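Local coordinates for protein putative transcriptional regulator (Clostridium difficile, PDB 3QI7) that is of unknown function but has a periplasmic-binding-protein-like fold, consistent with a lipoprotein or regulator that recognises a small ligand, possibly a sugar, at residues A[63-68]-A[72-77]; A[99-104]-A[130-135]; A[25-30]-A[306-311]; A[134-139]-A[311-316]. All blocks are in the same frame, centred on the assembly; numbering follows the deposited sequence.

Contact 1. Residues A[63-68]-A[72-77]; sequences VLPENF and IDSAIN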
loop_
_atom_site.group_PDB
_atom_site.type_symbol
_atom_site.label_atom_id
_atom_site.label_comp_id
_atom_site.label_asym_id
_atom_site.label_seq_id
_atom_site.Cartn_x
_atom_site.Cartn_y
_atom_site.Cartn_z
ATOM N N VAL A 63 6.258 -18.233 -3.638
ATOM C CA VAL A 63 6.264 -17.341 -4.794
ATOM C C VAL A 63 5.284 -17.839 -5.839
ATOM O O VAL A 63 5.372 -18.962 -6.315
ATOM C CB VAL A 63 7.657 -17.218 -5.385
ATOM C CG1 VAL A 63 7.691 -16.157 -6.500
ATOM C CG2 VAL A 63 8.654 -16.914 -4.253
ATOM N N LEU A 64 4.316 -16.998 -6.180
ATOM C CA LEU A 64 3.341 -17.355 -7.201
ATOM C C LEU A 64 4.003 -17.427 -8.582
ATOM O O LEU A 64 4.971 -16.706 -8.849
ATOM C CB LEU A 64 2.210 -16.319 -7.245
ATOM C CG LEU A 64 1.286 -16.201 -6.035
ATOM C CD1 LEU A 64 0.668 -14.789 -6.005
ATOM C CD2 LEU A 64 0.190 -17.282 -6.017
ATOM N N PRO A 65 3.426 -18.229 -9.491
ATOM C CA PRO A 65 3.889 -18.213 -10.870
ATOM C C PRO A 65 3.729 -16.820 -11.463
ATOM O O PRO A 65 2.865 -16.075 -11.030
ATOM C CB PRO A 65 2.983 -19.244 -11.584
ATOM C CG PRO A 65 1.894 -19.552 -10.682
ATOM C CD PRO A 65 2.254 -19.103 -9.287
ATOM N N GLU A 66 4.567 -16.459 -12.423
ATOM C CA GLU A 66 4.368 -15.221 -13.169
ATOM C C GLU A 66 2.987 -15.238 -13.817
ATOM O O GLU A 66 2.514 -16.298 -14.232
ATOM C CB GLU A 66 5.442 -15.047 -14.240
ATOM C CG GLU A 66 6.813 -14.737 -13.659
ATOM C CD GLU A 66 7.821 -14.350 -14.720
ATOM O OE1 GLU A 66 7.661 -14.753 -15.882
ATOM O OE2 GLU A 66 8.784 -13.641 -14.383
ATOM N N ASN A 67 2.331 -14.081 -13.851
ATOM C CA ASN A 67 1.073 -13.929 -14.578
ATOM C C ASN A 67 0.075 -14.937 -14.038
ATOM O O ASN A 67 -0.541 -15.669 -14.800
ATOM C CB ASN A 67 1.290 -14.169 -16.084
ATOM C CG ASN A 67 2.293 -13.215 -16.689
ATOM O OD1 ASN A 67 2.104 -12.000 -16.672
ATOM N ND2 ASN A 67 3.368 -13.757 -17.228
ATOM N N PHE A 68 -0.037 -14.987 -12.713
ATOM C CA PHE A 68 -0.700 -16.114 -12.030
ATOM C C PHE A 68 -2.188 -16.289 -12.366
ATOM O O PHE A 68 -2.681 -17.406 -12.325
ATOM C CB PHE A 68 -0.472 -16.080 -10.500
ATOM C CG PHE A 68 -1.433 -15.181 -9.718
ATOM C CD1 PHE A 68 -2.723 -15.622 -9.401
ATOM C CD2 PHE A 68 -1.030 -13.931 -9.273
ATOM C CE1 PHE A 68 -3.597 -14.815 -8.673
ATOM C CE2 PHE A 68 -1.884 -13.113 -8.544
ATOM C CZ PHE A 68 -3.184 -13.560 -8.236
ATOM N N ILE A 72 -3.876 -20.016 -13.026
ATOM C CA ILE A 72 -4.565 -19.977 -11.746
ATOM C C ILE A 72 -4.541 -21.290 -10.942
ATOM O O ILE A 72 -4.485 -21.271 -9.714
ATOM C CB ILE A 72 -6.022 -19.439 -11.914
ATOM C CG1 ILE A 72 -6.531 -18.849 -10.589
ATOM C CG2 ILE A 72 -6.945 -20.503 -12.513
ATOM C CD1 ILE A 72 -5.834 -17.554 -10.189
ATOM N N ASP A 73 -4.561 -22.429 -11.615
ATOM C CA ASP A 73 -4.589 -23.722 -10.914
ATOM C C ASP A 73 -3.249 -24.063 -10.260
ATOM O O ASP A 73 -3.197 -24.602 -9.146
ATOM C CB ASP A 73 -4.994 -24.831 -11.887
ATOM C CG ASP A 73 -6.270 -24.501 -12.615
ATOM O OD1 ASP A 73 -7.348 -24.819 -12.069
ATOM O OD2 ASP A 73 -6.185 -23.905 -13.719
ATOM N N SER A 74 -2.160 -23.748 -10.960
ATOM C CA SER A 74 -0.837 -23.949 -10.404
ATOM C C SER A 74 -0.653 -23.023 -9.184
ATOM O O SER A 74 -0.069 -23.431 -8.171
ATOM C CB SER A 74 0.221 -23.692 -11.475
ATOM O OG SER A 74 1.518 -23.641 -10.919
ATOM N N ALA A 75 -1.171 -21.796 -9.272
ATOM C CA ALA A 75 -1.045 -20.826 -8.166
ATOM C C ALA A 75 -1.836 -21.314 -6.956
ATOM O O ALA A 75 -1.339 -21.298 -5.832
ATOM C CB ALA A 75 -1.501 -19.448 -8.593
ATOM N N ILE A 76 -3.054 -21.781 -7.203
ATOM C CA ILE A 76 -3.906 -22.310 -6.146
ATOM C C ILE A 76 -3.294 -23.538 -5.474
ATOM O O ILE A 76 -3.216 -23.608 -4.238
ATOM C CB ILE A 76 -5.336 -22.627 -6.684
ATOM C CG1 ILE A 76 -6.125 -21.306 -6.836
ATOM C CG2 ILE A 76 -6.066 -23.573 -5.743
ATOM C CD1 ILE A 76 -7.425 -21.431 -7.614
ATOM N N ASN A 77 -2.847 -24.489 -6.298
ATOM C CA ASN A 77 -2.219 -25.704 -5.778
ATOM C C ASN A 77 -1.003 -25.383 -4.894
ATOM O O ASN A 77 -0.855 -25.979 -3.824
ATOM C CB ASN A 77 -1.849 -26.667 -6.917
ATOM C CG ASN A 77 -3.072 -27.205 -7.646
ATOM O OD1 ASN A 77 -2.958 -27.785 -8.729
ATOM N ND2 ASN A 77 -4.251 -26.999 -7.065
#
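Leu64, Pro65 and Phe68 pack onto Ala75 and Ile72 at the start of a beta-alpha-beta crossover, where the loop leaving strand 57-63 folds over the first turns of helix 72-80 before the chain returns as strand 88-94. Both strands lie parallel to strand 13-19, so this is a unit of the Rossmann-like sheet of the periplasmic-binding-protein fold. The methyl of Ala75 is at the centre of the contact, its CB directed at the loop and touched by three residues. Leu64 reaches it with one branch, CD2 lying 3.8 Å from Ala75 CB. Pro65 meets it with the CG-CD side of its ring, and its CD is likewise 3.8 Å from Ala75 CB, while its CG passes 4.1 Å from Ser74 OG. The third partner is Phe68, whose CB is 4.0 Å from Ala75 CB.

Phe68 CG sits between the backbone N and the carbonyl carbon (chi1 84°), and with this torsion the edge of the ring is beside Ile72 CD1; the ring's remaining surroundings include Thr95 and Leu100. The loop is tied down away from the helix as well, since Asn67 N is hydrogen-bonded to Glu24 OE2 and Glu66 OE2 to Ser23 OG. Where the chain enters the helix, Phe68 O and Ile72 N approach to 3.0 Å at an angle too poor for a hydrogen bond. Alongside this turn, the delta methyl of Ile72 lies near the plane of the Phe68 ring, Ile72 CD1 being 3.7 Å from Phe68 CD1.

Contact 2. Residues A[99-104]-A[130-135]; sequences GLLPAL and QFVDVN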
loop_
_atom_site.group_PDB
_atom_site.type_symbol
_atom_site.label_atom_id
_atom_site.label_comp_id
_atom_site.label_asym_id
_atom_site.label_seq_id
_atom_site.Cartn_x
_atom_site.Cartn_y
_atom_site.Cartn_z
ATOM N N GLY A 99 -8.369 -14.064 -7.333
ATOM C CA GLY A 99 -8.317 -15.419 -7.828
ATOM C C GLY A 99 -7.904 -16.468 -6.822
ATOM O O GLY A 99 -8.164 -17.657 -7.044
ATOM N N LEU A 100 -7.251 -16.062 -5.725
ATOM C CA LEU A 100 -6.625 -17.042 -4.836
ATOM C C LEU A 100 -7.544 -17.475 -3.689
ATOM O O LEU A 100 -7.224 -18.411 -2.937
ATOM C CB LEU A 100 -5.290 -16.507 -4.300
ATOM C CG LEU A 100 -4.258 -16.153 -5.385
ATOM C CD1 LEU A 100 -3.076 -15.367 -4.771
ATOM C CD2 LEU A 100 -3.764 -17.412 -6.148
ATOM N N LEU A 101 -8.701 -16.843 -3.570
ATOM C CA LEU A 101 -9.601 -17.167 -2.459
ATOM C C LEU A 101 -9.937 -18.664 -2.330
ATOM O O LEU A 101 -9.910 -19.196 -1.209
ATOM C CB LEU A 101 -10.876 -16.312 -2.516
ATOM C CG LEU A 101 -11.838 -16.389 -1.326
ATOM C CD1 LEU A 101 -11.135 -16.129 0.002
ATOM C CD2 LEU A 101 -12.977 -15.390 -1.531
ATOM N N PRO A 102 -10.227 -19.369 -3.461
ATOM C CA PRO A 102 -10.522 -20.807 -3.298
ATOM C C PRO A 102 -9.408 -21.570 -2.606
ATOM O O PRO A 102 -9.688 -22.522 -1.861
ATOM C CB PRO A 102 -10.727 -21.312 -4.741
ATOM C CG PRO A 102 -11.170 -20.078 -5.503
ATOM C CD PRO A 102 -10.341 -18.958 -4.876
ATOM N N ALA A 103 -8.165 -21.136 -2.812
ATOM C CA ALA A 103 -7.029 -21.776 -2.173
ATOM C C ALA A 103 -7.144 -21.718 -0.646
ATOM O O ALA A 103 -6.879 -22.709 0.048
ATOM C CB ALA A 103 -5.703 -21.132 -2.633
ATOM N N LEU A 104 -7.514 -20.548 -0.124
ATOM C CA LEU A 104 -7.597 -20.376 1.313
ATOM C C LEU A 104 -8.823 -21.084 1.904
ATOM O O LEU A 104 -8.785 -21.527 3.054
ATOM C CB LEU A 104 -7.575 -18.895 1.678
ATOM C CG LEU A 104 -6.256 -18.170 1.334
ATOM C CD1 LEU A 104 -6.329 -16.709 1.674
ATOM C CD2 LEU A 104 -5.063 -18.783 2.015
ATOM N N GLN A 130 -15.979 -13.300 4.645
ATOM C CA GLN A 130 -16.642 -14.572 4.951
ATOM C C GLN A 130 -15.615 -15.698 5.100
ATOM O O GLN A 130 -15.715 -16.507 6.003
ATOM C CB GLN A 130 -17.667 -14.925 3.852
ATOM C CG GLN A 130 -18.672 -16.037 4.227
ATOM C CD GLN A 130 -19.648 -16.390 3.097
ATOM O OE1 GLN A 130 -19.825 -15.639 2.140
ATOM N NE2 GLN A 130 -20.280 -17.542 3.217
ATOM N N PHE A 131 -14.615 -15.728 4.213
ATOM C CA PHE A 131 -13.780 -16.957 4.066
ATOM C C PHE A 131 -12.331 -16.861 4.544
ATOM O O PHE A 131 -11.653 -17.885 4.605
ATOM C CB PHE A 131 -13.797 -17.436 2.601
ATOM C CG PHE A 131 -15.162 -17.830 2.112
ATOM C CD1 PHE A 131 -15.838 -18.884 2.691
ATOM C CD2 PHE A 131 -15.771 -17.130 1.071
ATOM C CE1 PHE A 131 -17.111 -19.242 2.242
ATOM C CE2 PHE A 131 -17.037 -17.475 0.618
ATOM C CZ PHE A 131 -17.709 -18.534 1.200
ATOM N N VAL A 132 -11.864 -15.656 4.863
ATOM C CA VAL A 132 -10.488 -15.442 5.344
ATOM C C VAL A 132 -10.552 -14.833 6.740
ATOM O O VAL A 132 -11.383 -13.938 6.997
ATOM C CB VAL A 132 -9.696 -14.523 4.360
ATOM C CG1 VAL A 132 -8.270 -14.273 4.854
ATOM C CG2 VAL A 132 -9.710 -15.114 2.925
ATOM N N ASP A 133 -9.702 -15.296 7.662
ATOM C CA ASP A 133 -9.822 -14.870 9.080
ATOM C C ASP A 133 -9.630 -13.345 9.328
ATOM O O ASP A 133 -10.448 -12.730 9.996
ATOM C CB ASP A 133 -8.829 -15.629 9.985
ATOM C CG ASP A 133 -9.023 -17.133 9.954
ATOM O OD1 ASP A 133 -10.185 -17.572 9.883
ATOM O OD2 ASP A 133 -8.002 -17.888 10.016
ATOM N N VAL A 134 -8.518 -12.775 8.831
ATOM C CA VAL A 134 -8.169 -11.346 9.001
ATOM C C VAL A 134 -7.880 -10.755 7.633
ATOM O O VAL A 134 -7.173 -11.358 6.832
ATOM C CB VAL A 134 -6.945 -11.147 9.921
ATOM C CG1 VAL A 134 -6.635 -9.647 10.111
ATOM C CG2 VAL A 134 -7.184 -11.820 11.275
ATOM N N ASN A 135 -8.501 -9.620 7.356
ATOM C CA ASN A 135 -8.421 -8.946 6.065
ATOM C C ASN A 135 -8.032 -7.485 6.234
ATOM O O ASN A 135 -8.697 -6.741 6.929
ATOM C CB ASN A 135 -9.750 -9.089 5.329
ATOM C CG ASN A 135 -10.114 -10.549 5.102
ATOM O OD1 ASN A 135 -9.539 -11.196 4.223
ATOM N ND2 ASN A 135 -11.009 -11.096 5.941
HETATM O O HOH W 1 -9.330 -18.973 4.812
#
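The Phe131 ring meets Leu101 at a slant that is neither face-on nor edge-on, with Leu101 CD2 4.2 Å from Phe131 CD2, while the aliphatic part of its neighbour Gln130 lies over one face, CG 4.0 Å above the ring plane. A second flat group, the amide of Asn135, uses ND2 to bond Val132 O at 3.1 Å. The donor stands well above the carbonyl plane, 55° out of it, and ND2 also bonds Asn360 O and, weakly, Leu128 O.

The apolar contact is made by Leu101 and Leu104 against Phe131 and Val132. Leu101 CG lies trans to its own N (chi1 -172°), which carries CD1 to Phe131 CB and to Val132 CG2, the latter at 3.4 Å, tighter than usual van der Waals contact. That same valine methyl takes Leu104 CD1 at 3.9 Å. The seam joins helix 101-110 to the end of helix 125-131, consecutive connections in the parallel part of the mixed sheet, just before the chain turns into strand 134-137; both Leu104 and Val132 also touch Thr116 of strand 115-118. One water donates to Phe131 O at 2.6 Å and, weakly, to Leu104 O.

Contact 3. Residues A[25-30]-A[306-311]; sequences NKVQYN and MDAFLP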
loop_
_atom_site.group_PDB
_atom_site.type_symbol
_atom_site.label_atom_id
_atom_site.label_comp_id
_atom_site.label_asym_id
_atom_site.label_seq_id
_atom_site.Cartn_x
_atom_site.Cartn_y
_atom_site.Cartn_z
ATOM N N ASN A 25 6.380 -7.796 -8.320
ATOM C CA ASN A 25 6.110 -7.010 -7.096
ATOM C C ASN A 25 7.363 -6.935 -6.213
ATOM O O ASN A 25 7.485 -7.654 -5.237
ATOM C CB ASN A 25 4.943 -7.620 -6.297
ATOM C CG ASN A 25 3.585 -7.427 -6.971
ATOM O OD1 ASN A 25 3.456 -6.694 -7.966
ATOM N ND2 ASN A 25 2.573 -8.118 -6.461
ATOM N N LYS A 26 8.301 -6.068 -6.578
ATOM C CA LYS A 26 9.601 -6.029 -5.927
ATOM C C LYS A 26 9.501 -5.661 -4.459
ATOM O O LYS A 26 10.163 -6.260 -3.591
ATOM C CB LYS A 26 10.519 -5.042 -6.656
ATOM C CG LYS A 26 11.886 -4.920 -6.051
ATOM C CD LYS A 26 12.784 -4.036 -6.947
ATOM C CE LYS A 26 14.218 -4.015 -6.434
ATOM N NZ LYS A 26 15.137 -3.101 -7.237
ATOM N N VAL A 27 8.654 -4.678 -4.160
ATOM C CA VAL A 27 8.533 -4.191 -2.786
ATOM C C VAL A 27 7.985 -5.286 -1.847
ATOM O O VAL A 27 8.551 -5.537 -0.786
ATOM C CB VAL A 27 7.675 -2.870 -2.704
ATOM C CG1 VAL A 27 7.257 -2.581 -1.242
ATOM C CG2 VAL A 27 8.492 -1.680 -3.256
ATOM N N GLN A 28 6.888 -5.926 -2.239
ATOM C CA GLN A 28 6.308 -7.002 -1.451
ATOM C C GLN A 28 7.307 -8.148 -1.263
ATOM O O GLN A 28 7.455 -8.696 -0.148
ATOM C CB GLN A 28 5.025 -7.538 -2.118
ATOM C CG GLN A 28 3.884 -6.534 -2.177
ATOM C CD GLN A 28 3.810 -5.777 -3.509
ATOM O OE1 GLN A 28 4.825 -5.223 -4.067
ATOM N NE2 GLN A 28 2.619 -5.764 -4.050
ATOM N N TYR A 29 7.994 -8.504 -2.356
ATOM C CA TYR A 29 8.909 -9.654 -2.350
ATOM C C TYR A 29 10.073 -9.414 -1.384
ATOM O O TYR A 29 10.383 -10.255 -0.492
ATOM C CB TYR A 29 9.410 -9.933 -3.761
ATOM C CG TYR A 29 10.240 -11.192 -3.871
ATOM C CD1 TYR A 29 11.574 -11.221 -3.443
ATOM C CD2 TYR A 29 9.695 -12.353 -4.400
ATOM C CE1 TYR A 29 12.319 -12.369 -3.514
ATOM C CE2 TYR A 29 10.451 -13.495 -4.504
ATOM C CZ TYR A 29 11.766 -13.498 -4.063
ATOM O OH TYR A 29 12.509 -14.662 -4.167
ATOM N N ASN A 30 10.704 -8.254 -1.547
ATOM C CA ASN A 30 11.840 -7.904 -0.719
ATOM C C ASN A 30 11.493 -7.611 0.744
ATOM O O ASN A 30 12.321 -7.899 1.609
ATOM C CB ASN A 30 12.649 -6.771 -1.345
ATOM C CG ASN A 30 13.480 -7.225 -2.547
ATOM O OD1 ASN A 30 13.672 -8.415 -2.779
ATOM N ND2 ASN A 30 14.016 -6.261 -3.299
HETATM N N MSE A 306 2.262 1.398 1.213
HETATM C CA MSE A 306 1.277 0.404 1.646
HETATM C C MSE A 306 1.679 -1.045 1.182
HETATM O O MSE A 306 1.409 -2.046 1.882
HETATM C CB MSE A 306 -0.102 0.785 1.103
HETATM C CG MSE A 306 -0.802 1.891 1.871
HETATM SE SE MSE A 306 -1.185 1.265 3.720
HETATM C CE MSE A 306 -2.463 -0.032 3.431
ATOM N N ASP A 307 2.321 -1.149 0.019
ATOM C CA ASP A 307 2.825 -2.434 -0.482
ATOM C C ASP A 307 3.832 -3.093 0.462
ATOM O O ASP A 307 4.007 -4.317 0.425
ATOM C CB ASP A 307 3.507 -2.279 -1.864
ATOM C CG ASP A 307 2.505 -2.139 -3.022
ATOM O OD1 ASP A 307 1.290 -2.205 -2.775
ATOM O OD2 ASP A 307 2.948 -1.963 -4.181
ATOM N N ALA A 308 4.517 -2.293 1.271
ATOM C CA ALA A 308 5.392 -2.808 2.330
ATOM C C ALA A 308 4.708 -2.938 3.699
ATOM O O ALA A 308 4.884 -3.926 4.409
ATOM C CB ALA A 308 6.681 -1.948 2.444
ATOM N N PHE A 309 3.902 -1.949 4.056
ATOM C CA PHE A 309 3.220 -1.974 5.339
ATOM C C PHE A 309 2.245 -3.134 5.533
ATOM O O PHE A 309 2.295 -3.788 6.577
ATOM C CB PHE A 309 2.527 -0.615 5.620
ATOM C CG PHE A 309 1.809 -0.579 6.919
ATOM C CD1 PHE A 309 2.508 -0.452 8.108
ATOM C CD2 PHE A 309 0.414 -0.756 6.963
ATOM C CE1 PHE A 309 1.827 -0.430 9.344
ATOM C CE2 PHE A 309 -0.278 -0.731 8.170
ATOM C CZ PHE A 309 0.430 -0.599 9.368
ATOM N N LEU A 310 1.349 -3.384 4.580
ATOM C CA LEU A 310 0.312 -4.392 4.794
ATOM C C LEU A 310 0.922 -5.775 5.062
ATOM O O LEU A 310 0.576 -6.416 6.065
ATOM C CB LEU A 310 -0.714 -4.450 3.647
ATOM C CG LEU A 310 -1.633 -3.229 3.549
ATOM C CD1 LEU A 310 -2.309 -3.165 2.161
ATOM C CD2 LEU A 310 -2.663 -3.189 4.732
ATOM N N PRO A 311 1.817 -6.247 4.181
ATOM C CA PRO A 311 2.406 -7.570 4.465
ATOM C C PRO A 311 3.258 -7.601 5.760
ATOM O O PRO A 311 3.204 -8.582 6.489
ATOM C CB PRO A 311 3.244 -7.869 3.203
ATOM C CG PRO A 311 3.506 -6.558 2.620
ATOM C CD PRO A 311 2.292 -5.719 2.894
#
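Gln28 CG stands beside its own backbone N, anti to the carbonyl carbon, and the chain then bends sharply at chi2 (96°), laying the terminal amide against the carboxylate of Asp307. The acid has its CG in the corresponding position, beside the backbone N. The two flat groups are stacked with their planes 24° apart: Gln28 OE1 is 3.8 Å from Asp307 OD2, and Gln28 NE2 is as far from Asp307 CG. No hydrogen bond joins them, so the amide rests over the carboxylate without donating to it.

Nearer the backbone of the same side chain, Gln28 CG comes within 3.4 Å of Asp307 O. This carbonyl is buried and has no hydrogen-bonding partner in the model, because the residue four positions on is Pro311, whose N carries no hydrogen and at which helix 306-324 is kinked. The contact joins helix 26-42, which follows the first strand of the sheet, to a helix some 275 residues later, as in periplasmic-binding-protein-like folds whose chain returns to its first lobe. The axes of the two short segments approach to 8.4 Å, at an angle of 32°. Both Gln28 and Pro311 also touch Ser94, which places the contact next to the end of strand 88-94. Val27 CG1 lies against Asp307 CB and Ala308, 3.7 Å from Ala308 N and 3.8 Å from Ala308 CB. Tyr279 touches both Val27 and Ala308.

Contact 4. Residues A[134-139]-A[311-316]; sequences VNLGVS and PSLAIY
Strand 134-137 leads up to Leu136, the residue that meets Leu313 and Ala314 of helix 306-324. At its start, Val134 is held by backbone hydrogen bonds to Thr116 and Ser118 of the neighbouring strand, and its side chain touches Met321 farther along the same helix. Asn135 bonds through its backbone to Asn360 and Gln362 on the other flank, and its OD1 takes part in a hydrogen bond with Ser118 OG. Next, Leu136 points its CB at the helix. Its CG lies beside the backbone N (chi1 -55°), and the single methyl CD1 does the touching: it is 4.0 Å from Leu313 CD2 and 4.1 Å from Ala314 CB. The two leucines cross at about a right angle, and that one methyl serves both partners. Past Gly137 the strand ends, and Val138 brings its side chain to Met306, near the start of helix 306-324, ahead of the kink at Pro311. Ser139 then serves as N-cap of helix 140-153, its OG bonded to Glu142 N. No polar bond crosses this buried, wholly apolar contact, which is plain helix-on-sheet packing in the alpha/beta/alpha layering of the periplasmic-binding-protein fold.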
loop_
_atom_site.group_PDB
_atom_site.type_symbol
_atom_site.label_atom_id
_atom_site.label_comp_id
_atom_site.label_asym_id
_atom_site.label_seq_id
_atom_site.Cartn_x
_atom_site.Cartn_y
_atom_site.Cartn_z
ATOM N N VAL A 134 -8.518 -12.775 8.831
ATOM C CA VAL A 134 -8.169 -11.346 9.001
ATOM C C VAL A 134 -7.880 -10.755 7.633
ATOM O O VAL A 134 -7.173 -11.358 6.832
ATOM C CB VAL A 134 -6.945 -11.147 9.921
ATOM C CG1 VAL A 134 -6.635 -9.647 10.111
ATOM C CG2 VAL A 134 -7.184 -11.820 11.275
ATOM N N ASN A 135 -8.501 -9.620 7.356
ATOM C CA ASN A 135 -8.421 -8.946 6.065
ATOM C C ASN A 135 -8.032 -7.485 6.234
ATOM O O ASN A 135 -8.697 -6.741 6.929
ATOM C CB ASN A 135 -9.750 -9.089 5.329
ATOM C CG ASN A 135 -10.114 -10.549 5.102
ATOM O OD1 ASN A 135 -9.539 -11.196 4.223
ATOM N ND2 ASN A 135 -11.009 -11.096 5.941
ATOM N N LEU A 136 -6.924 -7.119 5.607
ATOM C CA LEU A 136 -6.344 -5.804 5.688
ATOM C C LEU A 136 -6.231 -5.263 4.281
ATOM O O LEU A 136 -5.843 -5.991 3.359
ATOM C CB LEU A 136 -4.947 -5.897 6.268
ATOM C CG LEU A 136 -4.815 -6.604 7.624
ATOM C CD1 LEU A 136 -3.296 -6.773 7.974
ATOM C CD2 LEU A 136 -5.562 -5.846 8.691
ATOM N N GLY A 137 -6.637 -4.013 4.093
ATOM C CA GLY A 137 -6.647 -3.428 2.771
ATOM C C GLY A 137 -6.775 -1.925 2.824
ATOM O O GLY A 137 -6.599 -1.295 3.868
ATOM N N VAL A 138 -7.070 -1.355 1.670
ATOM C CA VAL A 138 -7.267 0.074 1.545
ATOM C C VAL A 138 -8.632 0.341 0.934
ATOM O O VAL A 138 -9.079 -0.396 0.060
ATOM C CB VAL A 138 -6.172 0.712 0.686
ATOM C CG1 VAL A 138 -4.802 0.524 1.350
ATOM C CG2 VAL A 138 -6.182 0.146 -0.725
ATOM N N SER A 139 -9.287 1.399 1.409
ATOM C CA SER A 139 -10.567 1.839 0.875
ATOM C C SER A 139 -10.306 3.041 -0.029
ATOM O O SER A 139 -9.744 4.054 0.413
ATOM C CB SER A 139 -11.516 2.192 2.020
ATOM O OG SER A 139 -12.527 3.102 1.603
ATOM N N PRO A 311 1.817 -6.247 4.181
ATOM C CA PRO A 311 2.406 -7.570 4.465
ATOM C C PRO A 311 3.258 -7.601 5.760
ATOM O O PRO A 311 3.204 -8.582 6.489
ATOM C CB PRO A 311 3.244 -7.869 3.203
ATOM C CG PRO A 311 3.506 -6.558 2.620
ATOM C CD PRO A 311 2.292 -5.719 2.894
ATOM N N SER A 312 4.005 -6.545 6.057
ATOM C CA SER A 312 4.782 -6.527 7.304
ATOM C C SER A 312 3.882 -6.523 8.542
ATOM O O SER A 312 4.184 -7.207 9.517
ATOM C CB SER A 312 5.742 -5.343 7.351
ATOM O OG SER A 312 6.654 -5.514 8.417
ATOM N N LEU A 313 2.799 -5.748 8.512
ATOM C CA LEU A 313 1.825 -5.753 9.611
ATOM C C LEU A 313 1.187 -7.131 9.743
ATOM O O LEU A 313 1.014 -7.645 10.858
ATOM C CB LEU A 313 0.725 -4.694 9.395
ATOM C CG LEU A 313 -0.505 -4.770 10.319
ATOM C CD1 LEU A 313 -0.064 -4.553 11.776
ATOM C CD2 LEU A 313 -1.626 -3.777 9.950
ATOM N N ALA A 314 0.780 -7.703 8.611
ATOM C CA ALA A 314 0.136 -9.048 8.615
ATOM C C ALA A 314 1.064 -10.117 9.190
ATOM O O ALA A 314 0.622 -10.978 9.975
ATOM C CB ALA A 314 -0.353 -9.448 7.190
ATOM N N ILE A 315 2.341 -10.068 8.833
ATOM C CA ILE A 315 3.305 -11.041 9.402
ATOM C C ILE A 315 3.416 -10.899 10.946
ATOM O O ILE A 315 3.379 -11.895 11.670
ATOM C CB ILE A 315 4.686 -10.918 8.722
ATOM C CG1 ILE A 315 4.575 -11.341 7.247
ATOM C CG2 ILE A 315 5.745 -11.773 9.457
ATOM C CD1 ILE A 315 5.660 -10.772 6.383
ATOM N N TYR A 316 3.563 -9.669 11.431
ATOM C CA TYR A 316 3.678 -9.402 12.869
ATOM C C TYR A 316 2.427 -9.839 13.608
ATOM O O TYR A 316 2.511 -10.381 14.714
ATOM C CB TYR A 316 3.925 -7.907 13.151
ATOM C CG TYR A 316 5.343 -7.403 12.909
ATOM C CD1 TYR A 316 6.456 -8.107 13.343
ATOM C CD2 TYR A 316 5.553 -6.212 12.278
ATOM C CE1 TYR A 316 7.767 -7.618 13.123
ATOM C CE2 TYR A 316 6.829 -5.725 12.049
ATOM C CZ TYR A 316 7.932 -6.425 12.476
ATOM O OH TYR A 316 9.177 -5.900 12.221
#

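How the contacts relate
Contacts 1 and 2 lie on beta-alpha connections of the large mixed sheet, while helix 306-324 packs on its strand 134-137 in contact 4 and on helix 26-42 in contact 3. Contacts 1 and 2 are centred 15 Å apart and join through Leu100, whose CG is 3.6 Å from Phe68 CE1. Contact 2 runs on into contact 4 along strand 134-137, their centres 13 Å apart. Contacts 3 and 4 share Pro311, with centres 11 Å apart and Leu310 CD2 3.9 Å from Leu136 CB. Contact 1 reaches contact 3 where Val63 CG2 lies 3.9 Å from Tyr29 CE2. Both contacts 1 and 2 nest within the loop that contact 3 closes, whereas contact 4 crosses it.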